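Local coordinates for protein beta-galactosidase (Bacillus circulans subsp. alkalophilus, PDB 3TTY) that hydrolyses terminal beta-linked galactose residues as a trimeric TIM-barrel glycoside hydrolase that binds galactose and carries a zinc ion, at residues A177-A181 / W182-F186; G216-L219 / D220-F224. One frame throughout, in Å; residues are numbered along the deposited sequence.

Both contacts are local and lie in series between strands 142-146 and 249-253, the fourth and fifth strands of the TIM barrel; neither crosses nor encloses the other. Contact 1 comes first and ends helix 175-181, where residues 182-186 turn back against its last turn. The chain then loops through two short strands and enters helix 215-243, whose early turns hold contact 2. Space brings the two together at Trp182: its NE1 reaches Asp220 OD1 at 2.9 Å, probably as a hydrogen bond, while Ile217 CG1 packs against its ring. One indole thus ties the end of the short helix to the start of the long one.

Contact 1: residues A177-A181 / W182-F186; sequences ALNKA and WNTSF
Lys180 O is gripped twice, by Asn183 N at 3.0 Å and by a water at 2.8 Å that also donates to Asn183 OD1. The amide comes from above the carbonyl plane, 70° out of it, whereas Thr184 N meets Asn179 O within the plane and nearly straight (2.9 Å, 170°). These two backbone bonds, with Asn183 at positive phi, form a Schellman motif that ends helix 175-181 and leads into a type I turn from Asn183 to Phe186. With OG1 set between its backbone N and carbonyl carbon (chi1 65°), Thr184 also donates a very short bond, 2.5 Å, from OG1 to Asn179 OD1, while Asn179 ND2 holds Phe191 O. On the buried side Leu178 CD1 sits almost straight above the six-membered ring of Trp182, 3.8 Å from its centroid, in a CH-pi contact, and Leu178 CD2 touches Trp182 CE3 at 3.7 Å. Trp182 NE1 bonds to Asp220 OD1, and Ile217 packs on the ring. An alanine in place of Trp182 would probably take one donor from Asp220 OD1 and leave a gap beside Leu178. At the turn's two ends, Asn183 packs on Gly352 and Phe186 on Glu355, both of a neighbouring subunit.

Contact 2: residues G216-L219 / D220-F224; sequences GISL and DYRRF
The guanidinium of Arg223 carries Leu219 CG over one face, 3.7 Å from Arg223 NH1, while Asp220 OD2 and a water lie at its edge, in its plane. The guanidinium of Arg222 instead turns an edge to Ser218 O. Leu219-Arg223 and Ser218-Arg222 are i to i+4 pairs on helix 215-243, the long helix that precedes strand 249-253, the fifth of the TIM barrel, and Asp220-Arg223 is an i to i+3 pair. Asp220 and Arg223 form a salt bridge: Arg223 NH1 donates to Asp220 OD2 at 2.9 Å, meeting it nearly along the C-O bond. The same OD2 accepts from the water at the guanidinium edge, so two donors hold the carboxylate oxygen. Asp220 OD1 is engaged by Tyr172 OH, and Arg223 extends on to Glu406 and the carbonyl of Glu493, tying the helix to the part of the chain that follows the barrel. With CG anti to its backbone N (chi1 -179°), Leu219 slants across the arginine and sets CG over the guanidinium, toward its rim. The charged groups are buried, so this network of partners probably offsets the cost of burying them. On another side of the helix Tyr221 packs edge-to-face on Phe164 and bonds through OH to the carbonyl of Cys155, one of the zinc ligands. Glu206 OE1 takes a salt bridge from Arg222 NH1 and a hydrogen bond with Ser218 OG, which probably steadies the guanidinium. Ser218 O takes two bonds from Arg222, the helical one from N at 3.2 Å and a second from NH1 at 3.0 Å, arriving from opposite faces of the carbonyl plane.

Contact 1: residues A177-A181 / W182-F186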
loop_
_atom_site.group_PDB
_atom_site.type_symbol
_atom_site.label_atom_id
_atom_site.label_comp_id
_atom_site.label_asym_id
_atom_site.label_seq_id
_atom_site.Cartn_x
_atom_site.Cartn_y
_atom_site.Cartn_z
ATOM N N ALA A 177 2.216 -22.756 33.017
ATOM C CA ALA A 177 3.388 -22.792 32.148
ATOM C C ALA A 177 3.138 -21.978 30.888
ATOM O O ALA A 177 4.043 -21.322 30.373
ATOM C CB ALA A 177 3.766 -24.233 31.799
ATOM N N LEU A 178 1.912 -22.009 30.390
ATOM C CA LEU A 178 1.589 -21.205 29.222
ATOM C C LEU A 178 1.724 -19.710 29.532
ATOM O O LEU A 178 2.407 -18.975 28.824
ATOM C CB LEU A 178 0.185 -21.522 28.697
ATOM C CG LEU A 178 -0.150 -20.636 27.485
ATOM C CD1 LEU A 178 -0.368 -21.460 26.237
ATOM C CD2 LEU A 178 -1.341 -19.727 27.766
ATOM N N ASN A 179 1.085 -19.266 30.608
ATOM C CA ASN A 179 1.131 -17.862 30.965
ATOM C C ASN A 179 2.553 -17.358 31.146
ATOM O O ASN A 179 2.851 -16.200 30.831
ATOM C CB ASN A 179 0.263 -17.572 32.201
ATOM C CG ASN A 179 -1.205 -17.420 31.852
ATOM O OD1 ASN A 179 -1.560 -16.714 30.905
ATOM N ND2 ASN A 179 -2.067 -18.095 32.600
ATOM N N LYS A 180 3.438 -18.217 31.643
ATOM C CA LYS A 180 4.841 -17.821 31.806
ATOM C C LYS A 180 5.604 -17.805 30.474
ATOM O O LYS A 180 6.299 -16.832 30.152
ATOM C CB LYS A 180 5.544 -18.733 32.806
ATOM C CG LYS A 180 6.913 -18.235 33.265
ATOM C CD LYS A 180 7.187 -18.690 34.705
ATOM C CE LYS A 180 8.657 -18.583 35.061
ATOM N NZ LYS A 180 9.472 -19.478 34.187
ATOM N N ALA A 181 5.477 -18.880 29.703
ATOM C CA ALA A 181 6.113 -18.937 28.387
ATOM C C ALA A 181 5.739 -17.727 27.533
ATOM O O ALA A 181 6.549 -17.246 26.759
ATOM C CB ALA A 181 5.752 -20.231 27.659
ATOM N N TRP A 182 4.517 -17.230 27.695
ATOM C CA TRP A 182 4.011 -16.145 26.854
ATOM C C TRP A 182 4.132 -14.774 27.505
ATOM O O TRP A 182 3.801 -13.760 26.887
ATOM C CB TRP A 182 2.540 -16.390 26.493
ATOM C CG TRP A 182 2.340 -17.351 25.366
ATOM C CD1 TRP A 182 3.309 -17.985 24.654
ATOM C CD2 TRP A 182 1.086 -17.771 24.804
ATOM N NE1 TRP A 182 2.741 -18.785 23.695
ATOM C CE2 TRP A 182 1.379 -18.662 23.756
ATOM C CE3 TRP A 182 -0.249 -17.486 25.092
ATOM C CZ2 TRP A 182 0.389 -19.264 22.985
ATOM C CZ3 TRP A 182 -1.231 -18.088 24.332
ATOM C CH2 TRP A 182 -0.906 -18.964 23.286
ATOM N N ASN A 183 4.593 -14.748 28.753
ATOM C CA ASN A 183 4.667 -13.512 29.546
ATOM C C ASN A 183 3.336 -12.744 29.653
ATOM O O ASN A 183 3.287 -11.529 29.499
ATOM C CB ASN A 183 5.762 -12.593 29.009
ATOM C CG ASN A 183 6.446 -11.819 30.114
ATOM O OD1 ASN A 183 6.848 -12.403 31.124
ATOM N ND2 ASN A 183 6.536 -10.501 29.960
ATOM N N THR A 184 2.256 -13.453 29.937
ATOM C CA THR A 184 0.937 -12.856 29.833
ATOM C C THR A 184 0.593 -11.851 30.939
ATOM O O THR A 184 -0.471 -11.238 30.899
ATOM C CB THR A 184 -0.155 -13.925 29.773
ATOM O OG1 THR A 184 -0.179 -14.649 31.008
ATOM C CG2 THR A 184 0.106 -14.892 28.624
ATOM N N SER A 185 1.461 -11.676 31.933
ATOM C CA SER A 185 1.192 -10.627 32.917
ATOM C C SER A 185 1.319 -9.254 32.250
ATOM O O SER A 185 0.792 -8.260 32.758
ATOM C CB SER A 185 2.091 -10.741 34.140
ATOM O OG SER A 185 3.425 -10.450 33.796
ATOM N N PHE A 186 2.006 -9.216 31.106
ATOM C CA PHE A 186 2.089 -8.015 30.266
ATOM C C PHE A 186 0.722 -7.751 29.619
ATOM O O PHE A 186 0.071 -8.678 29.144
ATOM C CB PHE A 186 3.162 -8.212 29.184
ATOM C CG PHE A 186 3.357 -7.021 28.259
ATOM C CD1 PHE A 186 4.025 -5.889 28.688
ATOM C CD2 PHE A 186 2.919 -7.068 26.944
ATOM C CE1 PHE A 186 4.231 -4.817 27.834
ATOM C CE2 PHE A 186 3.111 -5.994 26.083
ATOM C CZ PHE A 186 3.768 -4.869 26.526
HETATM O O HOH W 1 3.712 -13.559 32.637
HETATM O O HOH W 2 7.467 -14.842 31.763
#

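Contact 2: residues G216-L219 / D220-F224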
loop_
_atom_site.group_PDB
_atom_site.type_symbol
_atom_site.label_atom_id
_atom_site.label_comp_id
_atom_site.label_asym_id
_atom_site.label_seq_id
_atom_site.Cartn_x
_atom_site.Cartn_y
_atom_site.Cartn_z
ATOM N N GLY A 216 5.031 -14.410 21.479
ATOM C CA GLY A 216 4.982 -15.778 21.948
ATOM C C GLY A 216 3.829 -16.540 21.326
ATOM O O GLY A 216 3.966 -17.708 20.940
ATOM N N ILE A 217 2.683 -15.875 21.234
ATOM C CA ILE A 217 1.507 -16.458 20.606
ATOM C C ILE A 217 1.723 -16.628 19.089
ATOM O O ILE A 217 1.490 -17.691 18.531
ATOM C CB ILE A 217 0.276 -15.577 20.882
ATOM C CG1 ILE A 217 0.082 -15.418 22.392
ATOM C CG2 ILE A 217 -0.967 -16.166 20.241
ATOM C CD1 ILE A 217 -1.142 -14.597 22.778
ATOM N N SER A 218 2.183 -15.567 18.437
ATOM C CA SER A 218 2.426 -15.585 17.002
ATOM C C SER A 218 3.437 -16.660 16.631
ATOM O O SER A 218 3.268 -17.378 15.645
ATOM C CB SER A 218 2.931 -14.221 16.557
ATOM O OG SER A 218 1.926 -13.240 16.735
ATOM N N LEU A 219 4.488 -16.768 17.432
ATOM C CA LEU A 219 5.534 -17.754 17.205
ATOM C C LEU A 219 4.980 -19.175 17.290
ATOM O O LEU A 219 5.193 -19.975 16.386
ATOM C CB LEU A 219 6.665 -17.560 18.216
ATOM C CG LEU A 219 7.878 -18.490 18.143
ATOM C CD1 LEU A 219 8.418 -18.555 16.732
ATOM C CD2 LEU A 219 8.970 -18.034 19.132
ATOM N N ASP A 220 4.271 -19.476 18.379
ATOM C CA ASP A 220 3.625 -20.774 18.558
ATOM C C ASP A 220 2.596 -21.110 17.500
ATOM O O ASP A 220 2.438 -22.267 17.147
ATOM C CB ASP A 220 2.973 -20.901 19.942
ATOM C CG ASP A 220 3.987 -21.186 21.036
ATOM O OD1 ASP A 220 3.618 -21.094 22.225
ATOM O OD2 ASP A 220 5.161 -21.470 20.703
ATOM N N TYR A 221 1.878 -20.116 17.003
ATOM C CA TYR A 221 0.867 -20.422 16.002
ATOM C C TYR A 221 1.527 -20.858 14.683
ATOM O O TYR A 221 1.054 -21.782 14.003
ATOM C CB TYR A 221 -0.084 -19.241 15.800
ATOM C CG TYR A 221 -1.368 -19.658 15.130
ATOM C CD1 TYR A 221 -2.381 -20.293 15.855
ATOM C CD2 TYR A 221 -1.568 -19.431 13.767
ATOM C CE1 TYR A 221 -3.564 -20.684 15.237
ATOM C CE2 TYR A 221 -2.742 -19.813 13.147
ATOM C CZ TYR A 221 -3.728 -20.444 13.883
ATOM O OH TYR A 221 -4.881 -20.827 13.259
ATOM N N ARG A 222 2.637 -20.206 14.342
ATOM C CA ARG A 222 3.399 -20.597 13.168
ATOM C C ARG A 222 3.978 -22.008 13.332
ATOM O O ARG A 222 3.935 -22.809 12.393
ATOM C CB ARG A 222 4.471 -19.547 12.841
ATOM C CG ARG A 222 3.887 -18.283 12.217
ATOM C CD ARG A 222 4.716 -17.030 12.481
ATOM N NE ARG A 222 4.148 -15.858 11.804
ATOM C CZ ARG A 222 3.088 -15.174 12.242
ATOM N NH1 ARG A 222 2.476 -15.535 13.366
ATOM N NH2 ARG A 222 2.633 -14.130 11.556
ATOM N N ARG A 223 4.481 -22.341 14.523
ATOM C CA ARG A 223 4.901 -23.723 14.766
ATOM C C ARG A 223 3.728 -24.667 14.501
ATOM O O ARG A 223 3.865 -25.678 13.821
ATOM C CB ARG A 223 5.395 -23.921 16.199
ATOM C CG ARG A 223 6.592 -23.100 16.585
ATOM C CD ARG A 223 6.947 -23.279 18.058
ATOM N NE ARG A 223 8.356 -22.967 18.304
ATOM C CZ ARG A 223 8.812 -22.185 19.276
ATOM N NH1 ARG A 223 7.971 -21.615 20.134
ATOM N NH2 ARG A 223 10.124 -21.972 19.388
ATOM N N PHE A 224 2.572 -24.309 15.049
ATOM C CA PHE A 224 1.369 -25.129 15.006
ATOM C C PHE A 224 0.873 -25.362 13.579
ATOM O O PHE A 224 0.602 -26.499 13.167
ATOM C CB PHE A 224 0.287 -24.458 15.872
ATOM C CG PHE A 224 -1.101 -24.964 15.621
ATOM C CD1 PHE A 224 -1.434 -26.282 15.892
ATOM C CD2 PHE A 224 -2.075 -24.119 15.131
ATOM C CE1 PHE A 224 -2.720 -26.757 15.656
ATOM C CE2 PHE A 224 -3.359 -24.581 14.885
ATOM C CZ PHE A 224 -3.684 -25.905 15.149
HETATM O O HOH W 3 6.579 -19.506 22.233
#